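Local coordinates for protein MAU2 chromatid cohesion factor homolog (Saccharomyces cerevisiae, PDB 4XDN) that forms a complex with SCC2 that is required for cohesin to associate with chromosomes and so serves sister chromatid cohesion, at residues 505-510 against 569-574. Sequence-based numbering, arbitrary orientation.
Sequences VTILWL and NYLGGR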
ATOM      1  N   VAL A 505     -18.224  15.351   5.075  1.00 36.35           N
ATOM      2  CA  VAL A 505     -19.339  15.294   4.135  1.00 36.95           C
ATOM      3  C   VAL A 505     -20.547  16.040   4.699  1.00 37.81           C
ATOM      4  O   VAL A 505     -21.160  16.850   4.005  1.00 38.60           O
ATOM      5  CB  VAL A 505     -19.726  13.830   3.810  1.00 38.17           C
ATOM      6  CG1 VAL A 505     -20.991  13.766   2.956  1.00 40.29           C
ATOM      7  CG2 VAL A 505     -18.587  13.133   3.093  1.00 38.33           C
ATOM      8  N   THR A 506     -20.878  15.763   5.957  1.00 37.84           N
ATOM      9  CA  THR A 506     -22.004  16.413   6.624  1.00 42.99           C
ATOM     10  C   THR A 506     -21.811  17.927   6.689  1.00 42.65           C
ATOM     11  O   THR A 506     -22.712  18.696   6.351  1.00 44.85           O
ATOM     12  CB  THR A 506     -22.195  15.869   8.057  1.00 44.54           C
ATOM     13  OG1 THR A 506     -22.457  14.463   8.008  1.00 47.05           O
ATOM     14  CG2 THR A 506     -23.353  16.573   8.766  1.00 44.25           C
ATOM     15  N   ILE A 507     -20.629  18.337   7.138  1.00 39.19           N
ATOM     16  CA  ILE A 507     -20.282  19.747   7.270  1.00 36.06           C
ATOM     17  C   ILE A 507     -20.415  20.490   5.941  1.00 35.98           C
ATOM     18  O   ILE A 507     -21.001  21.575   5.883  1.00 36.54           O
ATOM     19  CB  ILE A 507     -18.840  19.896   7.822  1.00 44.27           C
ATOM     20  CG1 ILE A 507     -18.844  19.968   9.353  1.00 44.21           C
ATOM     21  CG2 ILE A 507     -18.158  21.155   7.293  1.00 45.80           C
ATOM     22  CD1 ILE A 507     -19.764  18.976  10.053  1.00 47.46           C
ATOM     23  N   LEU A 508     -19.870  19.904   4.879  1.00 35.85           N
ATOM     24  CA  LEU A 508     -19.880  20.543   3.567  1.00 37.22           C
ATOM     25  C   LEU A 508     -21.287  20.621   2.987  1.00 39.00           C
ATOM     26  O   LEU A 508     -21.634  21.596   2.317  1.00 39.80           O
ATOM     27  CB  LEU A 508     -18.961  19.795   2.596  1.00 38.13           C
ATOM     28  CG  LEU A 508     -17.454  19.903   2.849  1.00 38.74           C
ATOM     29  CD1 LEU A 508     -16.698  19.029   1.862  1.00 39.80           C
ATOM     30  CD2 LEU A 508     -16.966  21.346   2.761  1.00 37.51           C
ATOM     31  N   TRP A 509     -22.096  19.598   3.240  1.00 39.48           N
ATOM     32  CA  TRP A 509     -23.478  19.597   2.773  1.00 42.06           C
ATOM     33  C   TRP A 509     -24.274  20.690   3.478  1.00 42.00           C
ATOM     34  O   TRP A 509     -24.995  21.454   2.840  1.00 43.25           O
ATOM     35  CB  TRP A 509     -24.135  18.237   3.008  1.00 43.34           C
ATOM     36  CG  TRP A 509     -25.443  18.075   2.288  1.00 45.89           C
ATOM     37  CD1 TRP A 509     -25.632  17.543   1.044  1.00 46.63           C
ATOM     38  CD2 TRP A 509     -26.743  18.449   2.766  1.00 46.89           C
ATOM     39  NE1 TRP A 509     -26.967  17.563   0.719  1.00 49.00           N
ATOM     40  CE2 TRP A 509     -27.670  18.113   1.759  1.00 49.24           C
ATOM     41  CE3 TRP A 509     -27.212  19.032   3.946  1.00 46.83           C
ATOM     42  CZ2 TRP A 509     -29.038  18.342   1.897  1.00 51.50           C
ATOM     43  CZ3 TRP A 509     -28.572  19.258   4.081  1.00 49.05           C
ATOM     44  CH2 TRP A 509     -29.468  18.914   3.062  1.00 51.35           C
ATOM     45  N   LEU A 510     -24.134  20.763   4.798  1.00 41.16           N
ATOM     46  CA  LEU A 510     -24.872  21.738   5.587  1.00 43.58           C
ATOM     47  C   LEU A 510     -24.418  23.163   5.275  1.00 45.53           C
ATOM     48  O   LEU A 510     -25.237  24.080   5.214  1.00 46.12           O
ATOM     49  CB  LEU A 510     -24.714  21.443   7.080  1.00 41.11           C
ATOM     50  CG  LEU A 510     -25.391  20.156   7.562  1.00 42.30           C
ATOM     51  CD1 LEU A 510     -24.998  19.839   8.995  1.00 41.57           C
ATOM     52  CD2 LEU A 510     -26.906  20.261   7.445  1.00 44.70           C
ATOM     53  N   ASN A 569     -17.697  22.530  15.624  1.00 35.22           N
ATOM     54  CA  ASN A 569     -18.143  23.316  16.764  1.00 36.82           C
ATOM     55  C   ASN A 569     -18.830  24.601  16.312  1.00 33.25           C
ATOM     56  O   ASN A 569     -19.826  25.015  16.904  1.00 32.96           O
ATOM     57  CB  ASN A 569     -16.965  23.635  17.687  1.00 38.06           C
ATOM     58  CG  ASN A 569     -16.650  22.494  18.638  1.00 39.66           C
ATOM     59  OD1 ASN A 569     -17.191  22.426  19.742  1.00 39.13           O
ATOM     60  ND2 ASN A 569     -15.775  21.589  18.210  1.00 39.58           N
ATOM     61  N   TYR A 570     -18.304  25.219  15.259  1.00 31.36           N
ATOM     62  CA  TYR A 570     -18.925  26.406  14.672  1.00 32.06           C
ATOM     63  C   TYR A 570     -20.327  26.084  14.172  1.00 36.02           C
ATOM     64  O   TYR A 570     -21.282  26.811  14.450  1.00 35.31           O
ATOM     65  CB  TYR A 570     -18.073  26.947  13.522  1.00 32.95           C
ATOM     66  CG  TYR A 570     -18.734  28.054  12.723  1.00 35.18           C
ATOM     67  CD1 TYR A 570     -18.858  29.337  13.242  1.00 38.02           C
ATOM     68  CD2 TYR A 570     -19.220  27.819  11.444  1.00 36.34           C
ATOM     69  CE1 TYR A 570     -19.455  30.353  12.514  1.00 37.33           C
ATOM     70  CE2 TYR A 570     -19.819  28.827  10.708  1.00 37.12           C
ATOM     71  CZ  TYR A 570     -19.933  30.092  11.248  1.00 38.73           C
ATOM     72  OH  TYR A 570     -20.530  31.095  10.517  1.00 38.60           O
ATOM     73  N   LEU A 571     -20.438  24.982  13.437  1.00 36.12           N
ATOM     74  CA  LEU A 571     -21.706  24.563  12.858  1.00 38.61           C
ATOM     75  C   LEU A 571     -22.679  24.136  13.952  1.00 41.54           C
ATOM     76  O   LEU A 571     -23.846  24.530  13.950  1.00 42.92           O
ATOM     77  CB  LEU A 571     -21.472  23.427  11.862  1.00 40.98           C
ATOM     78  CG  LEU A 571     -22.651  22.926  11.030  1.00 43.93           C
ATOM     79  CD1 LEU A 571     -23.340  24.060  10.300  1.00 43.86           C
ATOM     80  CD2 LEU A 571     -22.154  21.883  10.040  1.00 46.61           C
ATOM     81  N   GLY A 572     -22.188  23.337  14.893  1.00 41.30           N
ATOM     82  CA  GLY A 572     -22.995  22.900  16.017  1.00 41.28           C
ATOM     83  C   GLY A 572     -23.433  24.066  16.883  1.00 41.04           C
ATOM     84  O   GLY A 572     -24.584  24.134  17.312  1.00 42.24           O
ATOM     85  N   GLY A 573     -22.512  24.988  17.138  1.00 39.15           N
ATOM     86  CA  GLY A 573     -22.805  26.154  17.952  1.00 38.67           C
ATOM     87  C   GLY A 573     -23.859  27.046  17.324  1.00 40.35           C
ATOM     88  O   GLY A 573     -24.680  27.640  18.021  1.00 43.63           O
ATOM     89  N   ARG A 574     -23.837  27.135  15.999  1.00 37.86           N
ATOM     90  CA  ARG A 574     -24.773  27.978  15.266  1.00 39.89           C
ATOM     91  C   ARG A 574     -26.155  27.343  15.139  1.00 41.87           C
ATOM     92  O   ARG A 574     -27.173  28.035  15.228  1.00 43.78           O
ATOM     93  CB  ARG A 574     -24.223  28.282  13.873  1.00 42.33           C
ATOM     94  CG  ARG A 574     -23.270  29.469  13.810  1.00 46.79           C
ATOM     95  CD  ARG A 574     -23.990  30.768  13.462  1.00 50.38           C
ATOM     96  NE  ARG A 574     -23.188  31.608  12.576  1.00 53.80           N
ATOM     97  CZ  ARG A 574     -23.608  32.751  12.041  1.00 56.55           C
ATOM     98  NH1 ARG A 574     -24.828  33.201  12.299  1.00 56.64           N
ATOM     99  NH2 ARG A 574     -22.806  33.444  11.244  1.00 57.38           N
TER
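Leu571 of helix 562-575 lodges its CD2 methyl between Ile507 and Leu510, neighbours one turn apart on helix 499-513. Leu571 CD2 lies 3.7 Å from Leu510 CD1 and 3.8 Å from Ile507 CD1; Leu510 CB and Ile507 CG1 also touch Leu571 CD2, each at 3.9 Å. The approaches differ: the side chains of Leu571 and Ile507 run past each other in opposite senses, whereas Leu510 lies across Leu571 at roughly a right angle. With CG anti to the backbone N (chi1 -174°), Leu571 reaches out from its helix, and CD2 is the branch that enters the cleft. In Ile507, chi1 of -91° and chi2 of 43° together bring CD1 round to that methyl. No hydrogen bond joins the segments; the attraction is apolar, and only 135 Å² is buried in all, most of it on Leu571. The tight part is therefore small: within the two segments the nearest CA atoms, Ile507 CA and Leu571 CA, are 7.5 Å apart. Helix 526-543 fills in beside it, Leu536 touching Leu571 and Tyr532 touching Leu510, while Phe517 from a loop also packs on Leu571. The looser side is at Arg574, which is partly exposed. Its CG rests 4.1 Å above one face of the Tyr570 ring, toward the rim, and its NE gives a weak hydrogen bond to Tyr570 OH. Tyr570 itself is buried, meeting Trp610 of helix 601-618 edge-to-face and an apolar side chain of another protein's chain. A leucine methyl in the groove between residues i and i+3 is ordinary apolar helix-helix packing, which here joins helices 499-513 and 562-575, with helix 526-543 alongside, in this largely alpha-helical protein of the SCC4/mau-2 family.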